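Baccell_00875 (Bacteroides cellulosilyticus DSM 14838, PDB 5NO8) is a polysaccharide lyase that probably removes the L-rhamnose capping complex arabinogalactan proteins by cleaving its linkage to glucuronic acid. Local coordinates at residues A[55-59]-A[60-64]; A[459-462]-A[463-467]; A[496-499]-A[500-504]; A[565-568]-A[569-573]; A[593-596]-A[597-601]. One frame throughout, in Å; residues are numbered along the deposited sequence.

Contact 1 of 5, residues A[55-59]-A[60-64]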
loop_
_atom_site.group_PDB
_atom_site.type_symbol
_atom_site.label_atom_id
_atom_site.label_comp_id
_atom_site.label_asym_id
_atom_site.label_seq_id
_atom_site.Cartn_x
_atom_site.Cartn_y
_atom_site.Cartn_z
ATOM N N VAL A 55 1.346 -20.784 1.250
ATOM C CA VAL A 55 1.462 -20.410 2.669
ATOM C C VAL A 55 2.899 -20.385 3.178
ATOM O O VAL A 55 3.799 -21.059 2.645
ATOM C CB VAL A 55 0.573 -21.279 3.605
ATOM C CG1 VAL A 55 -0.888 -21.167 3.231
ATOM C CG2 VAL A 55 0.972 -22.740 3.634
ATOM N N VAL A 56 3.101 -19.584 4.215
ATOM C CA VAL A 56 4.344 -19.548 4.958
ATOM C C VAL A 56 4.463 -20.897 5.659
ATOM O O VAL A 56 3.468 -21.398 6.165
ATOM C CB VAL A 56 4.339 -18.411 6.010
ATOM C CG1 VAL A 56 5.664 -18.355 6.772
ATOM C CG2 VAL A 56 4.080 -17.064 5.336
ATOM N N LYS A 57 5.665 -21.463 5.714
ATOM C CA LYS A 57 5.859 -22.695 6.496
ATOM C C LYS A 57 5.732 -22.400 7.973
ATOM O O LYS A 57 6.236 -21.392 8.461
ATOM C CB LYS A 57 7.197 -23.348 6.175
ATOM C CG LYS A 57 7.177 -24.005 4.800
ATOM C CD LYS A 57 8.428 -24.827 4.549
ATOM C CE LYS A 57 9.631 -23.924 4.403
ATOM N NZ LYS A 57 10.805 -24.652 3.860
ATOM N N THR A 58 5.039 -23.274 8.693
ATOM C CA THR A 58 4.731 -23.016 10.096
ATOM C C THR A 58 5.384 -24.094 10.973
ATOM O O THR A 58 4.818 -24.556 11.956
ATOM C CB THR A 58 3.205 -22.894 10.301
ATOM O OG1 THR A 58 2.531 -23.985 9.652
ATOM C CG2 THR A 58 2.692 -21.580 9.707
ATOM N N ASP A 59 6.609 -24.457 10.606
ATOM C CA ASP A 59 7.432 -25.405 11.376
ATOM C C ASP A 59 8.753 -24.779 11.801
ATOM O O ASP A 59 9.688 -25.490 12.141
ATOM C CB ASP A 59 7.689 -26.674 10.535
ATOM C CG ASP A 59 8.416 -26.395 9.211
ATOM O OD1 ASP A 59 8.766 -25.225 8.879
ATOM O OD2 ASP A 59 8.650 -27.375 8.467
ATOM N N GLY A 60 8.849 -23.450 11.777
ATOM C CA GLY A 60 10.091 -22.765 12.109
ATOM C C GLY A 60 11.194 -22.762 11.052
ATOM O O GLY A 60 12.235 -22.189 11.286
ATOM N N THR A 61 10.988 -23.372 9.896
ATOM C CA THR A 61 12.050 -23.503 8.881
ATOM C C THR A 61 12.101 -22.373 7.854
ATOM O O THR A 61 13.108 -22.210 7.153
ATOM C CB THR A 61 11.949 -24.836 8.121
ATOM O OG1 THR A 61 10.732 -24.896 7.366
ATOM C CG2 THR A 61 12.008 -26.019 9.097
ATOM N N GLN A 62 11.034 -21.585 7.752
ATOM C CA GLN A 62 11.053 -20.403 6.895
ATOM C C GLN A 62 11.403 -19.179 7.710
ATOM O O GLN A 62 12.250 -18.389 7.307
ATOM C CB GLN A 62 9.706 -20.247 6.194
ATOM C CG GLN A 62 9.728 -19.188 5.120
ATOM C CD GLN A 62 8.482 -19.162 4.272
ATOM O OE1 GLN A 62 7.692 -20.109 4.271
ATOM N NE2 GLN A 62 8.330 -18.089 3.488
ATOM N N TYR A 63 10.698 -18.979 8.817
ATOM C CA TYR A 63 11.058 -17.998 9.844
ATOM C C TYR A 63 11.078 -18.710 11.191
ATOM O O TYR A 63 10.092 -19.394 11.546
ATOM C CB TYR A 63 10.052 -16.824 9.877
ATOM C CG TYR A 63 9.986 -16.093 8.569
ATOM C CD1 TYR A 63 10.993 -15.215 8.200
ATOM C CD2 TYR A 63 8.941 -16.331 7.659
ATOM C CE1 TYR A 63 10.958 -14.559 6.982
ATOM C CE2 TYR A 63 8.890 -15.678 6.436
ATOM C CZ TYR A 63 9.899 -14.792 6.113
ATOM O OH TYR A 63 9.877 -14.135 4.937
ATOM N N PRO A 64 12.184 -18.589 11.947
ATOM C CA PRO A 64 12.297 -19.398 13.183
ATOM C C PRO A 64 11.212 -19.137 14.233
ATOM O O PRO A 64 10.832 -20.052 14.972
ATOM C CB PRO A 64 13.712 -19.070 13.719
ATOM C CG PRO A 64 14.247 -18.011 12.835
ATOM C CD PRO A 64 13.479 -18.020 11.557
HETATM O O HOH W 1 6.507 -21.387 2.308
HETATM O O HOH W 2 8.655 -20.951 9.551
#

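Contact 2 of 5, residues A[459-462]-A[463-467]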
loop_
_atom_site.group_PDB
_atom_site.type_symbol
_atom_site.label_atom_id
_atom_site.label_comp_id
_atom_site.label_asym_id
_atom_site.label_seq_id
_atom_site.Cartn_x
_atom_site.Cartn_y
_atom_site.Cartn_z
ATOM N N PHE A 459 16.534 21.826 -9.772
ATOM C CA PHE A 459 15.980 22.049 -11.092
ATOM C C PHE A 459 14.618 22.770 -11.023
ATOM O O PHE A 459 14.346 23.657 -11.839
ATOM C CB PHE A 459 15.839 20.763 -11.881
ATOM C CG PHE A 459 17.150 20.085 -12.226
ATOM C CD1 PHE A 459 18.167 20.769 -12.887
ATOM C CD2 PHE A 459 17.338 18.732 -11.941
ATOM C CE1 PHE A 459 19.350 20.117 -13.234
ATOM C CE2 PHE A 459 18.515 18.082 -12.265
ATOM C CZ PHE A 459 19.521 18.775 -12.929
ATOM N N GLN A 460 13.803 22.430 -10.029
ATOM C CA GLN A 460 12.526 23.140 -9.828
ATOM C C GLN A 460 12.766 24.613 -9.459
ATOM O O GLN A 460 12.041 25.501 -9.928
ATOM C CB GLN A 460 11.702 22.461 -8.730
ATOM C CG GLN A 460 11.288 21.027 -9.030
ATOM C CD GLN A 460 10.164 20.905 -10.028
ATOM O OE1 GLN A 460 9.742 21.888 -10.644
ATOM N NE2 GLN A 460 9.685 19.669 -10.223
ATOM N N MET A 461 13.748 24.861 -8.594
ATOM C CA MET A 461 14.126 26.228 -8.203
ATOM C C MET A 461 14.618 27.098 -9.368
ATOM O O MET A 461 14.458 28.324 -9.316
ATOM C CB MET A 461 15.141 26.237 -7.068
ATOM C CG MET A 461 14.610 25.828 -5.705
ATOM S SD MET A 461 13.326 26.897 -5.076
ATOM C CE MET A 461 14.175 28.460 -4.731
ATOM N N TYR A 462 15.166 26.497 -10.421
ATOM C CA TYR A 462 15.425 27.238 -11.659
ATOM C C TYR A 462 14.133 27.779 -12.248
ATOM O O TYR A 462 14.072 28.938 -12.653
ATOM C CB TYR A 462 16.137 26.363 -12.691
ATOM C CG TYR A 462 16.216 26.927 -14.098
ATOM C CD1 TYR A 462 16.913 28.119 -14.372
ATOM C CD2 TYR A 462 15.637 26.249 -15.158
ATOM C CE1 TYR A 462 17.007 28.604 -15.670
ATOM C CE2 TYR A 462 15.720 26.725 -16.451
ATOM C CZ TYR A 462 16.410 27.896 -16.707
ATOM O OH TYR A 462 16.447 28.326 -18.018
ATOM N N LYS A 463 13.093 26.943 -12.263
ATOM C CA LYS A 463 11.776 27.362 -12.783
ATOM C C LYS A 463 11.177 28.499 -11.951
ATOM O O LYS A 463 10.482 29.329 -12.496
ATOM C CB LYS A 463 10.801 26.172 -12.865
ATOM C CG LYS A 463 11.282 25.017 -13.739
ATOM C CD LYS A 463 10.292 23.860 -13.767
ATOM C CE LYS A 463 9.175 24.086 -14.765
ATOM N NZ LYS A 463 8.233 22.940 -14.783
ATOM N N VAL A 464 11.454 28.541 -10.656
ATOM C CA VAL A 464 10.966 29.605 -9.772
ATOM C C VAL A 464 11.694 30.924 -10.036
ATOM O O VAL A 464 11.066 31.983 -10.082
ATOM C CB VAL A 464 11.150 29.223 -8.285
ATOM C CG1 VAL A 464 10.797 30.366 -7.334
ATOM C CG2 VAL A 464 10.304 27.985 -7.953
ATOM N N THR A 465 13.016 30.843 -10.191
ATOM C CA THR A 465 13.888 32.017 -10.116
ATOM C C THR A 465 14.491 32.474 -11.430
ATOM O O THR A 465 14.949 33.601 -11.494
ATOM C CB THR A 465 15.076 31.751 -9.171
ATOM O OG1 THR A 465 15.839 30.643 -9.663
ATOM C CG2 THR A 465 14.605 31.474 -7.771
ATOM N N GLY A 466 14.533 31.610 -12.449
ATOM C CA GLY A 466 15.318 31.860 -13.666
ATOM C C GLY A 466 16.843 31.847 -13.461
ATOM O O GLY A 466 17.586 32.136 -14.400
ATOM N N ASP A 467 17.309 31.480 -12.262
ATOM C CA ASP A 467 18.725 31.530 -11.909
ATOM C C ASP A 467 19.435 30.264 -12.386
ATOM O O ASP A 467 19.248 29.174 -11.816
ATOM C CB ASP A 467 18.901 31.696 -10.402
ATOM C CG ASP A 467 20.359 31.898 -9.996
ATOM O OD1 ASP A 467 21.259 31.687 -10.822
ATOM O OD2 ASP A 467 20.612 32.253 -8.839
HETATM O O HOH W 3 7.671 21.665 -12.326
#

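Contact 3 of 5, residues A[496-499]-A[500-504]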
loop_
_atom_site.group_PDB
_atom_site.type_symbol
_atom_site.label_atom_id
_atom_site.label_comp_id
_atom_site.label_asym_id
_atom_site.label_seq_id
_atom_site.Cartn_x
_atom_site.Cartn_y
_atom_site.Cartn_z
ATOM N N VAL A 496 14.744 12.770 -14.703
ATOM C CA VAL A 496 15.220 12.683 -16.087
ATOM C C VAL A 496 14.682 13.812 -16.978
ATOM O O VAL A 496 15.444 14.588 -17.550
ATOM C CB VAL A 496 14.892 11.305 -16.706
ATOM C CG1 VAL A 496 15.240 11.239 -18.188
ATOM C CG2 VAL A 496 15.603 10.196 -15.943
ATOM N N ARG A 497 13.364 13.888 -17.108
ATOM C CA ARG A 497 12.739 14.916 -17.928
ATOM C C ARG A 497 13.011 16.311 -17.394
ATOM O O ARG A 497 13.304 17.227 -18.176
ATOM C CB ARG A 497 11.235 14.724 -18.016
ATOM C CG ARG A 497 10.820 13.439 -18.672
ATOM C CD ARG A 497 9.428 13.557 -19.263
ATOM N NE ARG A 497 9.459 14.230 -20.560
ATOM C CZ ARG A 497 8.391 14.478 -21.314
ATOM N NH1 ARG A 497 7.167 14.146 -20.909
ATOM N NH2 ARG A 497 8.550 15.083 -22.481
ATOM N N LEU A 498 12.909 16.460 -16.077
ATOM C CA LEU A 498 13.088 17.756 -15.431
ATOM C C LEU A 498 14.536 18.252 -15.606
ATOM O O LEU A 498 14.765 19.395 -15.988
ATOM C CB LEU A 498 12.756 17.648 -13.953
ATOM C CG LEU A 498 13.009 18.869 -13.081
ATOM C CD1 LEU A 498 12.199 20.076 -13.543
ATOM C CD2 LEU A 498 12.700 18.518 -11.647
ATOM N N GLY A 499 15.496 17.392 -15.305
ATOM C CA GLY A 499 16.909 17.753 -15.419
ATOM C C GLY A 499 17.308 18.113 -16.845
ATOM O O GLY A 499 17.918 19.167 -17.074
ATOM N N LEU A 500 16.982 17.260 -17.793
ATOM C CA LEU A 500 17.298 17.538 -19.204
ATOM C C LEU A 500 16.572 18.756 -19.775
ATOM O O LEU A 500 17.169 19.517 -20.549
ATOM C CB LEU A 500 17.010 16.331 -20.091
ATOM C CG LEU A 500 17.884 15.099 -19.846
ATOM C CD1 LEU A 500 17.457 14.013 -20.804
ATOM C CD2 LEU A 500 19.363 15.424 -20.004
ATOM N N GLN A 501 15.294 18.930 -19.433
ATOM C CA GLN A 501 14.566 20.143 -19.833
ATOM C C GLN A 501 15.226 21.397 -19.278
ATOM O O GLN A 501 15.368 22.379 -19.991
ATOM C CB GLN A 501 13.089 20.089 -19.403
ATOM C CG GLN A 501 12.214 21.229 -19.924
ATOM C CD GLN A 501 12.047 21.239 -21.445
ATOM O OE1 GLN A 501 12.079 20.196 -22.109
ATOM N NE2 GLN A 501 11.860 22.432 -22.000
ATOM N N SER A 502 15.634 21.358 -18.017
ATOM C CA SER A 502 16.256 22.507 -17.373
ATOM C C SER A 502 17.610 22.869 -18.046
ATOM O O SER A 502 17.906 24.048 -18.270
ATOM C CB SER A 502 16.448 22.225 -15.889
ATOM O OG SER A 502 15.185 21.982 -15.287
ATOM N N LEU A 503 18.400 21.845 -18.358
ATOM C CA LEU A 503 19.637 22.021 -19.139
ATOM C C LEU A 503 19.390 22.559 -20.550
ATOM O O LEU A 503 20.111 23.446 -20.976
ATOM C CB LEU A 503 20.433 20.714 -19.188
ATOM C CG LEU A 503 21.044 20.314 -17.844
ATOM C CD1 LEU A 503 21.493 18.860 -17.838
ATOM C CD2 LEU A 503 22.203 21.213 -17.429
ATOM N N LYS A 504 18.386 22.043 -21.261
ATOM C CA LYS A 504 18.019 22.566 -22.584
ATOM C C LYS A 504 17.607 24.040 -22.491
ATOM O O LYS A 504 18.130 24.867 -23.246
ATOM C CB LYS A 504 16.917 21.734 -23.255
#

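Contact 4 of 5, residues A[565-568]-A[569-573]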
loop_
_atom_site.group_PDB
_atom_site.type_symbol
_atom_site.label_atom_id
_atom_site.label_comp_id
_atom_site.label_asym_id
_atom_site.label_seq_id
_atom_site.Cartn_x
_atom_site.Cartn_y
_atom_site.Cartn_z
ATOM N N LEU A 565 11.249 1.525 -23.809
ATOM C CA LEU A 565 9.812 1.271 -23.764
ATOM C C LEU A 565 9.478 -0.203 -23.709
ATOM O O LEU A 565 8.522 -0.596 -23.038
ATOM C CB LEU A 565 9.050 1.909 -24.934
ATOM C CG LEU A 565 7.500 1.871 -24.881
ATOM C CD1 LEU A 565 6.940 2.299 -23.521
ATOM C CD2 LEU A 565 6.882 2.737 -25.976
ATOM N N ASP A 566 10.224 -1.034 -24.436
ATOM C CA ASP A 566 9.985 -2.488 -24.380
ATOM C C ASP A 566 10.249 -3.035 -22.959
ATOM O O ASP A 566 9.503 -3.877 -22.479
ATOM C CB ASP A 566 10.803 -3.247 -25.451
ATOM C CG ASP A 566 10.277 -3.021 -26.894
ATOM O OD1 ASP A 566 9.150 -2.489 -27.108
ATOM O OD2 ASP A 566 10.993 -3.415 -27.835
ATOM N N GLU A 567 11.251 -2.504 -22.277
ATOM C CA GLU A 567 11.509 -2.881 -20.882
ATOM C C GLU A 567 10.387 -2.406 -19.926
ATOM O O GLU A 567 9.946 -3.165 -19.057
ATOM C CB GLU A 567 12.859 -2.374 -20.414
ATOM C CG GLU A 567 13.285 -2.914 -19.048
ATOM C CD GLU A 567 13.384 -4.433 -18.987
ATOM O OE1 GLU A 567 13.733 -5.036 -20.020
ATOM O OE2 GLU A 567 13.141 -5.020 -17.906
ATOM N N VAL A 568 9.921 -1.176 -20.127
ATOM C CA VAL A 568 8.735 -0.659 -19.412
ATOM C C VAL A 568 7.579 -1.639 -19.543
ATOM O O VAL A 568 7.002 -2.040 -18.532
ATOM C CB VAL A 568 8.304 0.745 -19.928
ATOM C CG1 VAL A 568 6.915 1.146 -19.417
ATOM C CG2 VAL A 568 9.332 1.793 -19.556
ATOM N N LYS A 569 7.254 -2.018 -20.776
ATOM C CA LYS A 569 6.145 -2.929 -21.049
ATOM C C LYS A 569 6.341 -4.305 -20.434
ATOM O O LYS A 569 5.377 -4.898 -19.961
ATOM C CB LYS A 569 5.877 -3.061 -22.552
ATOM C CG LYS A 569 5.177 -1.851 -23.118
ATOM C CD LYS A 569 4.963 -1.994 -24.608
ATOM C CE LYS A 569 4.287 -0.762 -25.172
ATOM N NZ LYS A 569 4.596 -0.619 -26.613
ATOM N N ARG A 570 7.581 -4.796 -20.419
ATOM C CA ARG A 570 7.893 -6.061 -19.739
ATOM C C ARG A 570 7.664 -5.968 -18.220
ATOM O O ARG A 570 7.200 -6.930 -17.614
ATOM C CB ARG A 570 9.345 -6.534 -20.009
ATOM C CG ARG A 570 9.507 -7.281 -21.331
ATOM C CD ARG A 570 10.882 -7.967 -21.439
ATOM N NE ARG A 570 11.962 -6.989 -21.575
ATOM C CZ ARG A 570 12.329 -6.395 -22.718
ATOM N NH1 ARG A 570 11.723 -6.682 -23.873
ATOM N NH2 ARG A 570 13.319 -5.506 -22.704
ATOM N N GLN A 571 8.010 -4.832 -17.624
ATOM C CA GLN A 571 7.946 -4.671 -16.172
ATOM C C GLN A 571 6.575 -4.234 -15.646
ATOM O O GLN A 571 6.299 -4.426 -14.459
ATOM C CB GLN A 571 9.029 -3.730 -15.684
ATOM C CG GLN A 571 10.443 -4.298 -15.867
ATOM C CD GLN A 571 11.503 -3.570 -15.067
ATOM O OE1 GLN A 571 11.218 -2.984 -14.015
ATOM N NE2 GLN A 571 12.754 -3.601 -15.559
ATOM N N MET A 572 5.721 -3.688 -16.505
ATOM C CA MET A 572 4.421 -3.144 -16.040
ATOM C C MET A 572 3.580 -4.154 -15.263
ATOM O O MET A 572 3.065 -3.783 -14.225
ATOM C CB MET A 572 3.597 -2.549 -17.180
ATOM C CG MET A 572 4.085 -1.181 -17.611
ATOM S SD MET A 572 3.690 0.115 -16.416
ATOM C CE MET A 572 1.944 0.248 -16.718
ATOM N N PRO A 573 3.449 -5.417 -15.748
ATOM C CA PRO A 573 2.630 -6.396 -15.005
ATOM C C PRO A 573 3.170 -6.721 -13.612
ATOM O O PRO A 573 2.388 -6.993 -12.683
ATOM C CB PRO A 573 2.647 -7.638 -15.904
ATOM C CG PRO A 573 2.995 -7.118 -17.261
ATOM C CD PRO A 573 3.979 -6.027 -16.983
HETATM O O HOH W 4 7.173 -1.050 -27.271
#

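Contact 5 of 5, residues A[593-596]-A[597-601]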
loop_
_atom_site.group_PDB
_atom_site.type_symbol
_atom_site.label_atom_id
_atom_site.label_comp_id
_atom_site.label_asym_id
_atom_site.label_seq_id
_atom_site.Cartn_x
_atom_site.Cartn_y
_atom_site.Cartn_z
ATOM N N ARG A 593 2.394 -1.850 0.817
ATOM C CA ARG A 593 3.565 -1.383 1.552
ATOM C C ARG A 593 3.226 -1.600 3.021
ATOM O O ARG A 593 2.061 -1.491 3.422
ATOM C CB ARG A 593 3.861 0.089 1.256
ATOM C CG ARG A 593 4.025 0.393 -0.229
ATOM C CD ARG A 593 4.392 1.852 -0.553
ATOM N NE ARG A 593 5.554 2.273 0.215
ATOM C CZ ARG A 593 6.824 1.970 -0.083
ATOM N NH1 ARG A 593 7.132 1.317 -1.193
ATOM N NH2 ARG A 593 7.786 2.334 0.735
ATOM N N HIS A 594 4.204 -1.957 3.830
ATOM C CA HIS A 594 3.903 -2.437 5.188
ATOM C C HIS A 594 5.012 -2.256 6.227
ATOM O O HIS A 594 5.046 -2.948 7.244
ATOM C CB HIS A 594 3.406 -3.885 5.145
ATOM C CG HIS A 594 4.378 -4.857 4.540
ATOM N ND1 HIS A 594 5.602 -5.159 5.116
ATOM C CD2 HIS A 594 4.302 -5.590 3.411
ATOM C CE1 HIS A 594 6.224 -6.043 4.359
ATOM N NE2 HIS A 594 5.447 -6.347 3.337
ATOM N N TRP A 595 5.858 -1.253 6.036
ATOM C CA TRP A 595 6.957 -0.985 6.986
ATOM C C TRP A 595 7.205 0.477 7.370
ATOM O O TRP A 595 7.896 0.740 8.356
ATOM C CB TRP A 595 8.250 -1.601 6.416
ATOM C CG TRP A 595 8.546 -1.094 5.076
ATOM C CD1 TRP A 595 9.252 0.028 4.754
ATOM C CD2 TRP A 595 8.106 -1.661 3.853
ATOM N NE1 TRP A 595 9.278 0.184 3.393
ATOM C CE2 TRP A 595 8.558 -0.828 2.819
ATOM C CE3 TRP A 595 7.364 -2.791 3.530
ATOM C CZ2 TRP A 595 8.300 -1.102 1.488
ATOM C CZ3 TRP A 595 7.095 -3.052 2.217
ATOM C CH2 TRP A 595 7.554 -2.206 1.208
ATOM N N ASP A 596 6.635 1.439 6.649
ATOM C CA ASP A 596 7.029 2.832 6.864
ATOM C C ASP A 596 6.519 3.430 8.158
ATOM O O ASP A 596 7.105 4.394 8.648
ATOM C CB ASP A 596 6.644 3.699 5.659
ATOM C CG ASP A 596 7.477 3.380 4.450
ATOM O OD1 ASP A 596 8.694 3.663 4.533
ATOM O OD2 ASP A 596 6.950 2.815 3.451
ATOM N N GLY A 597 5.438 2.882 8.717
ATOM C CA GLY A 597 4.989 3.288 10.039
ATOM C C GLY A 597 6.037 3.101 11.116
ATOM O O GLY A 597 6.082 3.862 12.086
ATOM N N HIS A 598 6.875 2.078 10.951
ATOM C CA HIS A 598 7.937 1.820 11.907
ATOM C C HIS A 598 9.060 2.861 11.785
ATOM O O HIS A 598 9.449 3.490 12.769
ATOM C CB HIS A 598 8.549 0.424 11.736
ATOM C CG HIS A 598 9.615 0.143 12.748
ATOM N ND1 HIS A 598 9.329 -0.144 14.068
ATOM C CD2 HIS A 598 10.970 0.203 12.661
ATOM C CE1 HIS A 598 10.462 -0.283 14.741
ATOM N NE2 HIS A 598 11.472 -0.080 13.908
ATOM N N TRP A 599 9.573 3.008 10.577
ATOM C CA TRP A 599 10.786 3.813 10.332
ATOM C C TRP A 599 10.517 5.315 10.380
ATOM O O TRP A 599 11.409 6.079 10.723
ATOM C CB TRP A 599 11.412 3.452 8.986
ATOM C CG TRP A 599 11.725 2.005 8.857
ATOM C CD1 TRP A 599 11.075 1.086 8.070
ATOM C CD2 TRP A 599 12.759 1.293 9.542
ATOM N NE1 TRP A 599 11.635 -0.155 8.239
ATOM C CE2 TRP A 599 12.677 -0.061 9.124
ATOM C CE3 TRP A 599 13.752 1.668 10.466
ATOM C CZ2 TRP A 599 13.552 -1.058 9.611
ATOM C CZ3 TRP A 599 14.628 0.677 10.955
ATOM C CH2 TRP A 599 14.513 -0.673 10.525
ATOM N N PHE A 600 9.301 5.730 10.022
ATOM C CA PHE A 600 8.961 7.160 9.884
ATOM C C PHE A 600 7.941 7.711 10.874
ATOM O O PHE A 600 7.910 8.916 11.115
ATOM C CB PHE A 600 8.515 7.415 8.447
ATOM C CG PHE A 600 9.608 7.193 7.449
ATOM C CD1 PHE A 600 9.845 5.937 6.915
ATOM C CD2 PHE A 600 10.450 8.238 7.078
ATOM C CE1 PHE A 600 10.873 5.731 6.013
ATOM C CE2 PHE A 600 11.474 8.033 6.177
ATOM C CZ PHE A 600 11.700 6.774 5.657
ATOM N N GLY A 601 7.130 6.852 11.483
ATOM C CA GLY A 601 6.008 7.307 12.294
ATOM C C GLY A 601 6.337 7.479 13.752
ATOM O O GLY A 601 7.313 6.891 14.259
#

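Contact 1 of 5, residues A[55-59]-A[60-64]
Asp59 and Thr61 meet through one carboxylate oxygen: Asp59 OD1 takes the hydroxyl of Thr61 OG1 at 2.5 Å, on the syn side, and Thr61 N at 3.1 Å from above the carboxylate plane. The carboxylate can fold back over the turn because chi1 of Asp59 (60°) tucks CG between the backbone N and the carbonyl carbon. The bond from the backbone N two residues on makes this an Asx turn, within the long loop joining strand 40-45 to strand 75-81. Gly60 sits at its centre with phi at 77°, a value natural to glycine. Lys57 lies across the threonine, its CE 3.3 Å from Thr61 OG1, so the methylenes next to the ammonium lie against the threonine hydroxyl; both residues are exposed. Deeper in, Gln62 spans the two arms. With its chain extended, Gln62 OE1 reaches Lys57 N at 2.8 Å, a nearly straight bond (172°), and the same oxygen accepts from a water that also donates to Val55 O. Gln62 NE2 is taken by Asn149, so both ends of the amide are held and its rotation is fixed. Beside it Val56 CG1 meets the edge of the Tyr63 ring, 4.0 Å from Tyr63 CD2.

Contact 2 of 5, residues A[459-462]-A[463-467]
Gly466 N closes the last turn of helix 448-465 on Tyr462 O at 2.7 Å, and Gly466 then leaves the helix with phi at 68°, a conformation that comes easily to glycine. Just before it, Thr465 turns its hydroxyl back on the helix: with OG1 between the backbone N and the carbonyl carbon (chi1 60°), it donates to Met461 O at 2.7 Å, and Thr465 N bonds to Met461 O at 3.0 Å. The same OG1 accepts from Asp467 N at 3.1 Å, an ST turn. Tyr462 lays its ring along the departing chain, CD1 3.6 Å from Asp467 O at the ring edge. On another side of the helix, Gln460 and Lys463 run side by side, and one water joins Gln460 OE1 to Lys463 NZ, while Gln460 NE2 is held by Glu456. Asp467 in turn caps Gln469 N at the start of helix 469-485. Met461 O is gripped from opposite faces of its plane by Thr465 N and OG1, and threonine, both donating and accepting, ties the helix end to the chain that leaves it.

Contact 3 of 5, residues A[496-499]-A[500-504]
Ser502 bends its hydroxyl back to Leu498 O at 2.7 Å, and Ser502 N reaches the same oxygen at 3.0 Å from the other face of the carbonyl plane. The torsion that sets OG anti to the carbonyl carbon (chi1 -60°) puts it beside its own backbone N, facing the carbonyl of the preceding turn, which lets a small polar residue satisfy its own hydroxyl in a buried place. Close by, Leu498 CD1 lies 3.9 Å from Ser502 OG. The tight side continues through Gly499, whose bare CA lets Phe459 of helix 448-465 come close to the backbone, and through Leu503 N, bonded to Gly499 O at 3.0 Å. Val496 and Leu500, one turn apart, are looser partners of each other, with Val496 CG1 4.4 Å from Leu500 CD1. Both belong to the face turned to helices 509-529 and 542-559, so this short helix, 496-505, is wedged among its neighbours in the helical C-terminal half of the protein. Arg497 runs over to helices 542-559 and 615-629, its NE in a salt bridge with Glu558. The open side is that of Gln501, an exposed residue whose chain bends at chi2 (65°) and leads away, its NE2 going to Glu505.

Contact 4 of 5, residues A[565-568]-A[569-573]
Glu567 is held by two residues of the next helical turn, one at each carboxylate oxygen. Arg570 comes side-on, giving NH2 to Glu567 OE1 at 2.8 Å and NE to the same atom at 3.1 Å. The oxygen lies at the edge of the guanidinium, whose plane is turned 58° from the carboxylate. On the other oxygen, Gln571 NE2 donates to the anti lone pair of Glu567 OE2 at 2.8 Å, almost straight (175°). Three N-H groups point at the buried carboxylate and would probably favour its charged form. The bend at chi2 of Glu567 (59°) brings the acid back over the helix to meet them. Farther out, Asp566 O lies over one guanidinium face of Arg570, and Tyr533 holds Gln571 OE1, setting the amide's orientation. On the exposed side a water joins Asp566 OD1 to Lys569 NZ, while on the buried side Val568 CG1 packs 4.1 Å from Met572 CG. The i to i+3 salt bridge and i to i+4 carboxylate-amide bond have spacings that put side chains on one face of an alpha-helix, here 562-576, kinked at Pro573 and packed against helices 542-559 and 615-629.

Contact 5 of 5, residues A[593-596]-A[597-601]
Gly597 follows Asp596 into helix 596-600, and having no side chain it adds no bulk to this buried turn. His598 donates its backbone N to Trp595 O at 3.1 Å. Its imidazole leads away from 593-596, stacking on Phe606 and giving ND1 to Glu604 O. Trp599 turns back toward Trp595, whose carbonyl oxygen lies 3.2 Å from Trp599 CD1. The two indoles meet rim to rim, the five-membered rings inclined at 62°, with Trp595 CD1 3.9 Å from Trp599 CD1, while Ser212 takes Trp599 NE1. Trp595 holds the N-cap position, and its carbonyl accepts from His598 N as the first backbone bond of the short helix. Phe600 N then bonds to Asp596 O at 2.9 Å, and its ring runs alongside the carboxylate, with Phe600 CE1 3.3 Å from Asp596 OD1. That acid is held by Arg593, whose NH2 reaches the syn lone pair of Asp596 OD2 at 2.9 Å. Arg593, Trp595 and Asp596 all bond a glycerol, probably from the crystallisation liquor, which may mark a pocket. Gly601 N makes a weak bond to Gly597 O.

In the fold
Contacts 2 and 3 form the one touching pair, their centres 12 Å apart: Phe459 CB packs 3.6 Å from Leu498 CG, and Gln460 NE2 lies 3.5 Å from Leu498 CD2; a glycerol, probably from the crystallisation liquor, lies about 4 Å from the side chains of Gln460 and Leu498. Contact 4 belongs to the same helical region but stands off, about 11 Å from contact 3 at the nearest atoms. Contact 5 lies innermost, its centre 11 Å from that of the chain, and glycerol bonded there may mark a ligand pocket. Contact 1 comes within about 9 Å of contact 5 at the nearest atoms, but its centre is 54 Å from that of contact 2, on the opposite side of the chain's centre.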